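Local coordinates for GDSL-like protein (Roseburia intestinalis L1-82, PDB 6HFZ) that removes acetyl groups from acetylated mannans, as a two-domain carbohydrate esterase of a commensal gut bacterium, at residues E236-H241 against I367-K372; C287-Q292 against T334-G339; T82-G87 against E119-L124; T281-G286 against N341-V346. All coordinates share one frame; numbering follows the deposited sequence.

Interaction 1 (E236-H241 against I367-K372)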
loop_
_atom_site.group_PDB
_atom_site.type_symbol
_atom_site.label_atom_id
_atom_site.label_comp_id
_atom_site.label_asym_id
_atom_site.label_seq_id
_atom_site.Cartn_x
_atom_site.Cartn_y
_atom_site.Cartn_z
ATOM N N GLU A 236 -6.205 -7.461 10.083
ATOM C CA GLU A 236 -6.650 -8.317 8.997
ATOM C C GLU A 236 -8.079 -7.988 8.551
ATOM O O GLU A 236 -8.383 -8.027 7.347
ATOM C CB GLU A 236 -6.519 -9.803 9.309
ATOM C CG GLU A 236 -6.606 -10.682 8.056
ATOM C CD GLU A 236 -6.491 -12.200 8.238
ATOM O OE1 GLU A 236 -6.869 -12.938 7.286
ATOM O OE2 GLU A 236 -6.027 -12.628 9.314
ATOM N N LYS A 237 -8.966 -7.707 9.499
ATOM C CA LYS A 237 -10.247 -7.131 9.171
ATOM C C LYS A 237 -10.114 -5.613 9.339
ATOM O O LYS A 237 -9.932 -5.129 10.441
ATOM C CB LYS A 237 -11.352 -7.724 10.060
ATOM C CG LYS A 237 -12.713 -7.155 9.709
ATOM C CD LYS A 237 -13.936 -7.830 10.314
ATOM C CE LYS A 237 -15.201 -7.179 9.773
ATOM N NZ LYS A 237 -16.291 -7.183 10.781
ATOM N N SER A 238 -10.141 -4.884 8.231
ATOM C CA SER A 238 -9.976 -3.438 8.211
ATOM C C SER A 238 -11.060 -2.854 7.312
ATOM O O SER A 238 -11.073 -3.135 6.125
ATOM C CB SER A 238 -8.594 -3.007 7.726
ATOM O OG SER A 238 -7.568 -3.238 8.686
ATOM N N ILE A 239 -12.015 -2.122 7.909
ATOM C CA ILE A 239 -13.203 -1.698 7.192
ATOM C C ILE A 239 -13.200 -0.179 7.045
ATOM O O ILE A 239 -13.193 0.512 8.015
ATOM C CB ILE A 239 -14.447 -2.219 7.931
ATOM C CG1 ILE A 239 -14.537 -3.744 7.852
ATOM C CG2 ILE A 239 -15.713 -1.541 7.409
ATOM C CD1 ILE A 239 -14.665 -4.285 6.462
ATOM N N ARG A 240 -13.172 0.347 5.822
ATOM C CA ARG A 240 -13.293 1.792 5.675
ATOM C C ARG A 240 -14.762 2.215 5.824
ATOM O O ARG A 240 -15.660 1.577 5.257
ATOM C CB ARG A 240 -12.882 2.273 4.290
ATOM C CG ARG A 240 -11.397 2.397 4.063
ATOM C CD ARG A 240 -11.108 2.763 2.615
ATOM N NE ARG A 240 -11.513 1.744 1.642
ATOM C CZ ARG A 240 -11.275 1.851 0.338
ATOM N NH1 ARG A 240 -10.624 2.905 -0.120
ATOM N NH2 ARG A 240 -11.666 0.896 -0.490
ATOM N N HIS A 241 -14.976 3.295 6.546
ATOM C CA HIS A 241 -16.280 3.985 6.689
ATOM C C HIS A 241 -16.184 5.246 5.833
ATOM O O HIS A 241 -15.388 6.161 6.134
ATOM C CB HIS A 241 -16.602 4.265 8.163
ATOM C CG HIS A 241 -16.744 3.031 8.971
ATOM N ND1 HIS A 241 -17.995 2.497 9.306
ATOM C CD2 HIS A 241 -15.822 2.176 9.467
ATOM C CE1 HIS A 241 -17.822 1.401 9.997
ATOM N NE2 HIS A 241 -16.516 1.172 10.103
ATOM N N ILE A 367 -11.229 4.250 9.521
ATOM C CA ILE A 367 -11.047 2.802 9.351
ATOM C C ILE A 367 -11.135 2.111 10.712
ATOM O O ILE A 367 -10.418 2.444 11.640
ATOM C CB ILE A 367 -9.716 2.448 8.656
ATOM C CG1 ILE A 367 -9.604 3.072 7.264
ATOM C CG2 ILE A 367 -9.512 0.936 8.600
ATOM C CD1 ILE A 367 -8.202 3.029 6.638
ATOM N N GLY A 368 -12.004 1.112 10.795
ATOM C CA GLY A 368 -12.088 0.283 11.954
ATOM C C GLY A 368 -11.475 -1.074 11.675
ATOM O O GLY A 368 -11.802 -1.702 10.657
ATOM N N SER A 369 -10.657 -1.565 12.611
ATOM C CA SER A 369 -9.963 -2.809 12.408
ATOM C C SER A 369 -10.125 -3.726 13.612
ATOM O O SER A 369 -10.200 -3.244 14.738
ATOM C CB SER A 369 -8.514 -2.538 12.142
ATOM O OG SER A 369 -8.374 -1.663 11.041
ATOM N N SER A 370 -10.073 -5.041 13.357
ATOM C CA SER A 370 -9.899 -6.008 14.436
ATOM C C SER A 370 -9.252 -7.295 13.913
ATOM O O SER A 370 -9.015 -7.428 12.709
ATOM C CB SER A 370 -11.214 -6.283 15.087
ATOM O OG SER A 370 -12.095 -6.852 14.151
ATOM N N GLU A 371 -8.912 -8.205 14.828
ATOM C CA GLU A 371 -8.351 -9.497 14.446
ATOM C C GLU A 371 -9.433 -10.251 13.691
ATOM O O GLU A 371 -10.615 -10.134 14.029
ATOM C CB GLU A 371 -7.982 -10.416 15.622
ATOM C CG GLU A 371 -7.514 -9.715 16.884
ATOM C CD GLU A 371 -8.565 -9.357 17.930
ATOM O OE1 GLU A 371 -9.538 -8.630 17.593
ATOM O OE2 GLU A 371 -8.391 -9.782 19.098
ATOM N N LYS A 372 -9.010 -11.023 12.693
ATOM C CA LYS A 372 -9.778 -12.106 12.186
ATOM C C LYS A 372 -9.223 -13.386 12.820
ATOM O O LYS A 372 -8.058 -13.725 12.644
ATOM C CB LYS A 372 -9.722 -12.143 10.662
ATOM C CG LYS A 372 -10.547 -13.244 10.023
ATOM C CD LYS A 372 -10.628 -13.136 8.525
ATOM C CE LYS A 372 -11.198 -14.388 7.900
ATOM N NZ LYS A 372 -10.786 -14.510 6.483
HETATM O O HOH W 1 -8.900 -12.257 5.658
HETATM O O HOH W 2 -6.945 -14.805 10.358
#
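I239 and G368 form a hydrogen-bonded pair between antiparallel strands. I239 N gives its proton to G368 O at 2.8 Å, almost straight at 170°, and G368 N returns a bond to I239 O. K237 and S370 form the next hydrogen-bonded pair, toward the E236 end: S370 N reaches K237 O at 2.9 Å, and K237 N reaches S370 O at 3.2 Å. Between these pairs, S238 OG and S369 OG meet at 2.9 Å. The S238 hydroxyl also bonds to Y235 O. Past the I239 pair, R240 and I367 lie side by side, with R240 CG 3.7 Å from I367 CG1.

At the loop end, E236 and K372 cross without direct ion pairing, since E236 OE1 stays 4.3 Å from K372 NZ. One water bridges these two atoms. A second water donates to both E236 OE2 and K372 O. E236 OE2 also has a salt bridge to R126 and a hydrogen bond to N233. H241 ND1 bonds to D245.

The strand 237-241 is thus zipped by backbone bonds to the last strand of the chain. The E236 carboxylate, shared among R126, N233 and water, is probably kept charged by its nearby cations.

Interaction 2 (C287-Q292 against T334-G339)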
loop_
_atom_site.group_PDB
_atom_site.type_symbol
_atom_site.label_atom_id
_atom_site.label_comp_id
_atom_site.label_asym_id
_atom_site.label_seq_id
_atom_site.Cartn_x
_atom_site.Cartn_y
_atom_site.Cartn_z
ATOM N N CYS A 287 -11.119 -2.793 17.419
ATOM C CA CYS A 287 -10.199 -2.435 18.489
ATOM C C CYS A 287 -9.213 -1.358 18.047
ATOM O O CYS A 287 -8.544 -0.763 18.918
ATOM C CB CYS A 287 -9.440 -3.640 19.033
ATOM S SG CYS A 287 -8.393 -4.483 17.823
ATOM N N ASN A 288 -9.079 -1.141 16.730
ATOM C CA ASN A 288 -8.217 -0.074 16.192
ATOM C C ASN A 288 -9.082 0.918 15.407
ATOM O O ASN A 288 -10.008 0.497 14.735
ATOM C CB ASN A 288 -7.114 -0.602 15.252
ATOM C CG ASN A 288 -6.297 -1.739 15.831
ATOM O OD1 ASN A 288 -6.019 -1.747 17.026
ATOM N ND2 ASN A 288 -5.958 -2.729 15.013
ATOM N N ILE A 289 -8.715 2.196 15.476
ATOM C CA ILE A 289 -9.317 3.260 14.686
ATOM C C ILE A 289 -8.212 4.081 14.042
ATOM O O ILE A 289 -7.318 4.563 14.716
ATOM C CB ILE A 289 -10.208 4.158 15.540
ATOM C CG1 ILE A 289 -11.271 3.360 16.307
ATOM C CG2 ILE A 289 -10.800 5.252 14.676
ATOM C CD1 ILE A 289 -12.325 2.786 15.437
ATOM N N SER A 290 -8.372 4.350 12.746
ATOM C CA SER A 290 -7.482 5.200 12.039
ATOM C C SER A 290 -8.300 6.155 11.153
ATOM O O SER A 290 -9.476 5.928 10.864
ATOM C CB SER A 290 -6.441 4.389 11.303
ATOM O OG SER A 290 -6.969 3.814 10.089
ATOM N N VAL A 291 -7.676 7.242 10.734
ATOM C CA VAL A 291 -8.402 8.232 9.924
ATOM C C VAL A 291 -7.553 8.642 8.724
ATOM O O VAL A 291 -6.337 8.858 8.841
ATOM C CB VAL A 291 -8.772 9.438 10.796
ATOM C CG1 VAL A 291 -7.537 10.117 11.378
ATOM C CG2 VAL A 291 -9.584 10.471 10.033
ATOM N N GLN A 292 -8.216 8.757 7.560
ATOM C CA GLN A 292 -7.573 9.211 6.357
ATOM C C GLN A 292 -8.084 10.607 5.985
ATOM O O GLN A 292 -9.284 10.837 6.014
ATOM C CB GLN A 292 -7.894 8.280 5.194
ATOM C CG GLN A 292 -7.168 6.948 5.212
ATOM C CD GLN A 292 -7.475 6.254 3.899
ATOM O OE1 GLN A 292 -8.638 5.924 3.633
ATOM N NE2 GLN A 292 -6.458 6.096 3.060
ATOM N N THR A 334 -3.043 6.721 12.942
ATOM C CA THR A 334 -3.643 5.728 13.828
ATOM C C THR A 334 -4.052 6.435 15.121
ATOM O O THR A 334 -3.195 7.090 15.723
ATOM C CB THR A 334 -2.713 4.537 14.122
ATOM O OG1 THR A 334 -2.370 3.887 12.896
ATOM C CG2 THR A 334 -3.371 3.519 15.035
ATOM N N ILE A 335 -5.336 6.356 15.491
ATOM C CA ILE A 335 -5.893 7.155 16.624
ATOM C C ILE A 335 -6.025 6.289 17.877
ATOM O O ILE A 335 -5.731 6.775 18.980
ATOM C CB ILE A 335 -7.233 7.822 16.238
ATOM C CG1 ILE A 335 -7.116 8.681 14.979
ATOM C CG2 ILE A 335 -7.778 8.641 17.386
ATOM C CD1 ILE A 335 -5.970 9.645 15.003
ATOM N N LEU A 336 -6.550 5.071 17.710
ATOM C CA LEU A 336 -6.720 4.062 18.748
ATOM C C LEU A 336 -6.046 2.787 18.249
ATOM O O LEU A 336 -6.350 2.357 17.136
ATOM C CB LEU A 336 -8.204 3.759 18.982
ATOM C CG LEU A 336 -8.498 2.739 20.090
ATOM C CD1 LEU A 336 -8.021 3.274 21.447
ATOM C CD2 LEU A 336 -9.965 2.371 20.140
ATOM N N GLU A 337 -5.205 2.173 19.088
ATOM C CA GLU A 337 -4.628 0.883 18.747
ATOM C C GLU A 337 -4.709 -0.081 19.949
ATOM O O GLU A 337 -4.350 0.275 21.077
ATOM C CB GLU A 337 -3.184 1.054 18.287
ATOM C CG GLU A 337 -2.590 -0.248 17.775
ATOM C CD GLU A 337 -1.251 -0.120 17.069
ATOM O OE1 GLU A 337 -0.276 0.325 17.708
ATOM O OE2 GLU A 337 -1.188 -0.506 15.888
ATOM N N HIS A 338 -5.177 -1.297 19.659
ATOM C CA HIS A 338 -5.304 -2.406 20.579
ATOM C C HIS A 338 -6.197 -2.002 21.764
ATOM O O HIS A 338 -5.903 -2.358 22.898
ATOM C CB HIS A 338 -3.937 -2.915 21.018
ATOM C CG HIS A 338 -3.067 -3.405 19.915
ATOM N ND1 HIS A 338 -1.703 -3.495 20.060
ATOM C CD2 HIS A 338 -3.366 -3.841 18.670
ATOM C CE1 HIS A 338 -1.176 -3.946 18.932
ATOM N NE2 HIS A 338 -2.187 -4.160 18.057
ATOM N N GLY A 339 -7.272 -1.266 21.460
ATOM C CA GLY A 339 -8.281 -0.852 22.402
ATOM C C GLY A 339 -9.342 -1.915 22.584
ATOM O O GLY A 339 -9.168 -3.049 22.216
#
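I289 O takes two backbone protons, from I335 N at 2.8 Å and from L336 N at 3.1 Å. I335 and L336 together face the single residue I289, which makes a classic beta bulge in this antiparallel pairing. I289 N closes the pair by donating to L336 O.

N288 carries the side-chain part of the contact. Its CB lies 3.6 Å from L336 O. The CG stands beside the backbone N (chi1 -51°), which carries the amide toward the turn that follows strand 329-336 and puts N288 CG 4.0 Å from H338 N. There N288 OD1 accepts from H338 N at 2.8 Å, with an N-H...O angle of 179°. The donor sits nearly in line with the side-chain C=O. The same oxygen packs against E337 CA. At the other branch, ND2 bonds to T234 OG1, so both ends of the amide are used. A leucine in place of N288 would probably leave H338 N without its acceptor and T234 without its amide partner, and the turn less firmly held.

One residue earlier, C287 O accepts from G339 N at 2.9 Å. Apolar groups meet on the other side of the sheet. I289 CB touches L336 CB, and V291 CG1 reaches I335 CG1 at 3.9 Å. H338 NE2 bonds to E119 on helix 115-129, in the GDSL family region.

The N288 amide therefore works alongside the C287 O bond to hold the turn after the strand, and it ties the turn to both the sheet and the T234 loop.

Interaction 3 (T82-G87 against E119-L124)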
loop_
_atom_site.group_PDB
_atom_site.type_symbol
_atom_site.label_atom_id
_atom_site.label_comp_id
_atom_site.label_asym_id
_atom_site.label_seq_id
_atom_site.Cartn_x
_atom_site.Cartn_y
_atom_site.Cartn_z
ATOM N N THR A 82 1.239 5.883 0.277
ATOM C CA THR A 82 0.417 5.091 1.177
ATOM C C THR A 82 1.093 3.761 1.521
ATOM O O THR A 82 2.019 3.294 0.848
ATOM C CB THR A 82 -1.001 4.854 0.642
ATOM O OG1 THR A 82 -0.915 3.977 -0.464
ATOM C CG2 THR A 82 -1.715 6.142 0.273
ATOM N N THR A 83 0.596 3.157 2.603
ATOM C CA THR A 83 1.280 2.058 3.314
ATOM C C THR A 83 0.456 0.787 3.237
ATOM O O THR A 83 -0.700 0.804 2.741
ATOM C CB THR A 83 1.471 2.445 4.799
ATOM O OG1 THR A 83 0.204 2.504 5.461
ATOM C CG2 THR A 83 2.177 3.774 4.950
ATOM N N SER A 84 0.970 -0.278 3.871
ATOM C CA SER A 84 0.272 -1.541 3.982
ATOM C C SER A 84 -0.962 -1.389 4.876
ATOM O O SER A 84 -1.879 -2.202 4.775
ATOM C CB SER A 84 1.174 -2.632 4.495
ATOM O OG SER A 84 1.596 -2.377 5.829
ATOM N N GLN A 85 -0.989 -0.358 5.740
ATOM C CA GLN A 85 -2.204 -0.102 6.583
ATOM C C GLN A 85 -3.379 0.308 5.670
ATOM O O GLN A 85 -4.486 -0.198 5.831
ATOM C CB GLN A 85 -1.887 0.904 7.691
ATOM C CG GLN A 85 -3.030 1.137 8.671
ATOM C CD GLN A 85 -2.545 1.965 9.834
ATOM O OE1 GLN A 85 -1.410 2.440 9.851
ATOM N NE2 GLN A 85 -3.405 2.184 10.826
ATOM N N PHE A 86 -3.137 1.174 4.682
ATOM C CA PHE A 86 -4.204 1.448 3.696
ATOM C C PHE A 86 -4.428 0.214 2.810
ATOM O O PHE A 86 -5.564 -0.157 2.504
ATOM C CB PHE A 86 -3.891 2.709 2.926
ATOM C CG PHE A 86 -4.946 3.146 1.933
ATOM C CD1 PHE A 86 -6.296 2.899 2.144
ATOM C CD2 PHE A 86 -4.585 3.872 0.818
ATOM C CE1 PHE A 86 -7.259 3.329 1.239
ATOM C CE2 PHE A 86 -5.552 4.312 -0.079
ATOM C CZ PHE A 86 -6.885 4.039 0.138
ATOM N N GLY A 87 -3.328 -0.475 2.443
ATOM C CA GLY A 87 -3.430 -1.677 1.592
ATOM C C GLY A 87 -4.416 -2.735 2.088
ATOM O O GLY A 87 -5.216 -3.277 1.294
ATOM N N GLU A 119 2.606 -5.541 11.810
ATOM C CA GLU A 119 1.251 -6.019 12.079
ATOM C C GLU A 119 0.302 -5.715 10.909
ATOM O O GLU A 119 -0.446 -6.594 10.481
ATOM C CB GLU A 119 0.747 -5.422 13.397
ATOM C CG GLU A 119 -0.545 -6.065 13.870
ATOM C CD GLU A 119 -1.087 -5.595 15.217
ATOM O OE1 GLU A 119 -0.442 -4.750 15.884
ATOM O OE2 GLU A 119 -2.171 -6.036 15.591
ATOM N N THR A 120 0.362 -4.493 10.371
ATOM C CA THR A 120 -0.494 -4.148 9.230
ATOM C C THR A 120 -0.115 -4.998 8.005
ATOM O O THR A 120 -0.994 -5.480 7.277
ATOM C CB THR A 120 -0.551 -2.647 8.934
ATOM O OG1 THR A 120 0.754 -2.224 8.510
ATOM C CG2 THR A 120 -0.961 -1.809 10.127
ATOM N N TYR A 121 1.178 -5.131 7.698
ATOM C CA TYR A 121 1.620 -5.975 6.573
ATOM C C TYR A 121 1.204 -7.440 6.748
ATOM O O TYR A 121 0.814 -8.086 5.774
ATOM C CB TYR A 121 3.125 -5.835 6.459
ATOM C CG TYR A 121 3.804 -6.285 5.208
ATOM C CD1 TYR A 121 3.930 -5.413 4.143
ATOM C CD2 TYR A 121 4.506 -7.486 5.180
ATOM C CE1 TYR A 121 4.691 -5.742 3.045
ATOM C CE2 TYR A 121 5.263 -7.831 4.080
ATOM C CZ TYR A 121 5.352 -6.952 3.012
ATOM O OH TYR A 121 6.158 -7.219 1.935
ATOM N N GLU A 122 1.266 -7.967 7.987
ATOM C CA GLU A 122 0.811 -9.327 8.224
ATOM C C GLU A 122 -0.688 -9.465 7.876
ATOM O O GLU A 122 -1.070 -10.439 7.195
ATOM C CB GLU A 122 1.071 -9.808 9.655
ATOM C CG GLU A 122 0.576 -11.227 9.828
ATOM C CD GLU A 122 1.096 -11.958 11.052
ATOM O OE1 GLU A 122 1.400 -13.189 10.924
ATOM O OE2 GLU A 122 1.257 -11.316 12.073
ATOM N N GLY A 123 -1.518 -8.509 8.319
ATOM C CA GLY A 123 -2.927 -8.487 7.964
ATOM C C GLY A 123 -3.139 -8.486 6.469
ATOM O O GLY A 123 -3.969 -9.224 5.967
ATOM N N LEU A 124 -2.364 -7.648 5.746
ATOM C CA LEU A 124 -2.485 -7.578 4.294
ATOM C C LEU A 124 -2.108 -8.914 3.656
ATOM O O LEU A 124 -2.867 -9.457 2.761
ATOM C CB LEU A 124 -1.587 -6.453 3.766
ATOM C CG LEU A 124 -1.491 -6.418 2.239
ATOM C CD1 LEU A 124 -2.853 -6.144 1.580
ATOM C CD2 LEU A 124 -0.448 -5.389 1.788
#
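S84 OG is gripped by two groups. T120 OG1 lies 2.8 Å away on the facing helix, and D111 OD2 is a second hydrogen-bond partner. Y121 N is also near, at 3.4 Å, but its angle is too poor for a bond. S84 OG sits between its own backbone N and carbonyl carbon (chi1 65°), and this turns it toward helix 115-129.

The T120 methyl does separate work. Its CG2 packs on Q85 CB at 3.8 Å and runs on beside Q85 CG, the two side chains crossing at a slant. The amide of Q85 is held beyond the helix pair, by H116 at OE1 and T334 at NE2. A valine in place of T120 would probably leave the S84 hydroxyl without its partner on this helix.

These are the first turn of helix 84-96 and the middle of helix 115-129, both within the SGNH hydrolase family region, whose fold sets helices about a largely parallel sheet. T83 is the N-cap of helix 84-96. Its OG1 accepts a weak bond from Q85 N.

Y121 presents the edge of its ring to S84, with CD1 3.9 Å from S84 CB. The ring also stacks with H155. Further along, L124 packs against the backbone of G87: its CD1 meets G87 O at 3.7 Å, and CD2 comes within 4.2 Å of S84 CB.

Interaction 4 (T281-G286 against N341-V346)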
loop_
_atom_site.group_PDB
_atom_site.type_symbol
_atom_site.label_atom_id
_atom_site.label_comp_id
_atom_site.label_asym_id
_atom_site.label_seq_id
_atom_site.Cartn_x
_atom_site.Cartn_y
_atom_site.Cartn_z
ATOM N N THR A 281 -20.228 12.645 12.701
ATOM C CA THR A 281 -20.166 11.546 13.677
ATOM C C THR A 281 -20.382 10.226 12.925
ATOM O O THR A 281 -21.192 10.125 11.955
ATOM C CB THR A 281 -21.173 11.726 14.823
ATOM O OG1 THR A 281 -22.473 11.729 14.238
ATOM C CG2 THR A 281 -20.955 13.003 15.599
ATOM N N LEU A 282 -19.589 9.228 13.324
ATOM C CA LEU A 282 -19.579 7.908 12.764
ATOM C C LEU A 282 -19.565 6.898 13.901
ATOM O O LEU A 282 -18.869 7.114 14.880
ATOM C CB LEU A 282 -18.293 7.677 11.956
ATOM C CG LEU A 282 -17.960 8.679 10.863
ATOM C CD1 LEU A 282 -17.059 9.790 11.339
ATOM C CD2 LEU A 282 -17.339 7.960 9.665
ATOM N N ASP A 283 -20.243 5.771 13.679
ATOM C CA ASP A 283 -20.113 4.555 14.447
ATOM C C ASP A 283 -19.083 3.649 13.761
ATOM O O ASP A 283 -19.244 3.311 12.598
ATOM C CB ASP A 283 -21.441 3.788 14.498
ATOM C CG ASP A 283 -22.556 4.484 15.270
ATOM O OD1 ASP A 283 -22.242 5.373 16.083
ATOM O OD2 ASP A 283 -23.736 4.119 15.049
ATOM N N VAL A 284 -18.028 3.275 14.497
ATOM C CA VAL A 284 -16.927 2.499 13.926
ATOM C C VAL A 284 -16.568 1.357 14.878
ATOM O O VAL A 284 -16.018 1.606 15.949
ATOM C CB VAL A 284 -15.700 3.376 13.629
ATOM C CG1 VAL A 284 -14.612 2.532 12.959
ATOM C CG2 VAL A 284 -16.059 4.620 12.789
ATOM N N GLU A 285 -16.834 0.127 14.427
ATOM C CA GLU A 285 -16.533 -1.096 15.162
ATOM C C GLU A 285 -15.063 -1.514 14.948
ATOM O O GLU A 285 -14.536 -1.498 13.817
ATOM C CB GLU A 285 -17.458 -2.233 14.727
ATOM C CG GLU A 285 -17.459 -3.403 15.698
ATOM C CD GLU A 285 -18.583 -4.430 15.534
ATOM O OE1 GLU A 285 -18.629 -5.372 16.342
ATOM O OE2 GLU A 285 -19.414 -4.288 14.617
ATOM N N GLY A 286 -14.424 -1.920 16.043
ATOM C CA GLY A 286 -13.097 -2.535 16.029
ATOM C C GLY A 286 -12.340 -2.252 17.314
ATOM O O GLY A 286 -12.823 -1.535 18.169
ATOM N N ASN A 341 -12.598 -3.781 21.748
ATOM C CA ASN A 341 -13.311 -4.121 20.549
ATOM C C ASN A 341 -14.821 -3.919 20.785
ATOM O O ASN A 341 -15.477 -4.734 21.408
ATOM C CB ASN A 341 -12.992 -5.544 20.103
ATOM C CG ASN A 341 -13.304 -5.748 18.639
ATOM O OD1 ASN A 341 -14.189 -5.090 18.079
ATOM N ND2 ASN A 341 -12.523 -6.599 18.003
ATOM N N LYS A 342 -15.347 -2.819 20.250
ATOM C CA LYS A 342 -16.732 -2.423 20.409
ATOM C C LYS A 342 -17.074 -1.405 19.319
ATOM O O LYS A 342 -16.206 -0.987 18.546
ATOM C CB LYS A 342 -16.945 -1.840 21.812
ATOM C CG LYS A 342 -16.196 -0.556 22.119
ATOM C CD LYS A 342 -16.683 0.160 23.382
ATOM C CE LYS A 342 -15.852 1.388 23.678
ATOM N NZ LYS A 342 -16.555 2.336 24.580
ATOM N N VAL A 343 -18.343 -1.012 19.249
ATOM C CA VAL A 343 -18.735 0.069 18.363
ATOM C C VAL A 343 -18.305 1.397 18.999
ATOM O O VAL A 343 -18.886 1.831 19.968
ATOM C CB VAL A 343 -20.243 0.036 18.033
ATOM C CG1 VAL A 343 -21.123 0.225 19.261
ATOM C CG2 VAL A 343 -20.597 1.088 17.000
ATOM N N HIS A 344 -17.262 2.032 18.462
ATOM C CA HIS A 344 -16.749 3.307 18.941
ATOM C C HIS A 344 -17.527 4.461 18.299
ATOM O O HIS A 344 -17.853 4.385 17.131
ATOM C CB HIS A 344 -15.252 3.453 18.625
ATOM C CG HIS A 344 -14.432 2.411 19.319
ATOM N ND1 HIS A 344 -14.008 2.584 20.620
ATOM C CD2 HIS A 344 -14.009 1.183 18.934
ATOM C CE1 HIS A 344 -13.340 1.512 21.009
ATOM N NE2 HIS A 344 -13.298 0.642 19.974
ATOM N N LYS A 345 -17.734 5.538 19.055
ATOM C CA LYS A 345 -18.256 6.747 18.487
ATOM C C LYS A 345 -17.054 7.595 18.073
ATOM O O LYS A 345 -16.084 7.756 18.828
ATOM C CB LYS A 345 -19.201 7.466 19.454
ATOM C CG LYS A 345 -19.572 8.876 19.021
ATOM C CD LYS A 345 -20.689 9.505 19.845
ATOM C CE LYS A 345 -21.031 10.919 19.411
ATOM N NZ LYS A 345 -19.900 11.857 19.608
ATOM N N VAL A 346 -17.109 8.098 16.840
ATOM C CA VAL A 346 -16.051 8.900 16.330
ATOM C C VAL A 346 -16.625 10.226 15.841
ATOM O O VAL A 346 -17.600 10.264 15.103
ATOM C CB VAL A 346 -15.291 8.164 15.209
ATOM C CG1 VAL A 346 -14.140 9.020 14.711
ATOM C CG2 VAL A 346 -14.824 6.795 15.662
#
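The H344 imidazole has K342 CG over one face, 3.7 Å above the plane and displaced toward the rim. Two carbonyl oxygens from the facing strand, V284 O and G286 O, lie at its edge, in the ring plane. H344 NE2 makes a weak bond to G286 O at 2.9 Å, bent to 121°, and is also bonded to E340 O. At the other ring nitrogen, ND1 bonds to D309. H344 CG stands beside its own backbone N (chi1 -63°), which lays the ring along the strand pair toward G286.

Backbone bonds run along the two strands. V284 N donates to H344 O, and H344 N donates to V284 O at 2.8 Å, from above the carbonyl plane. L282 and V346 exchange another pair of bonds. G286 N reaches K342 O at 3.2 Å, again from above the carbonyl plane. At the backbone angles of G286 any CB would collide with the O of E285, so only a glycine fits easily.

On the face shared with H344, V284 CG2 and V346 CG2 cross at 3.8 Å. V284 and L282 also touch V366 and H241, so this face packs on strands of the neighbouring sheet. The packing is consistent with a beta sandwich. On the other face, D283 CB meets V343 CG2 at 3.8 Å.

The histidine is thus a polar group set among valines. With NE2 donating and ND1 against the D309 carboxylate, a second ring proton, giving a positive imidazolium, is probably favoured.

Interaction 3 comes first along the chain and joins two helices of the family region. Interactions 1, 4 and 2 follow, nested one inside another in that order, all in the beta-rich part. Interactions 1 and 2 share a sheet, where strands 361-370 and 288-295 are neighbours, and their centres are about 10 Å apart. Interaction 4 lies in a second sheet, packed against both through V284. Interaction 3 is about 11 Å from interaction 1 and about 13 Å from interaction 2, centre to centre. Interactions 3 and 4 stay about 11 Å apart at nearest atoms. Through F86, Q85 and E119, interaction 3 touches interactions 1 and 2, joining the alpha/beta family region to the beta-rich part.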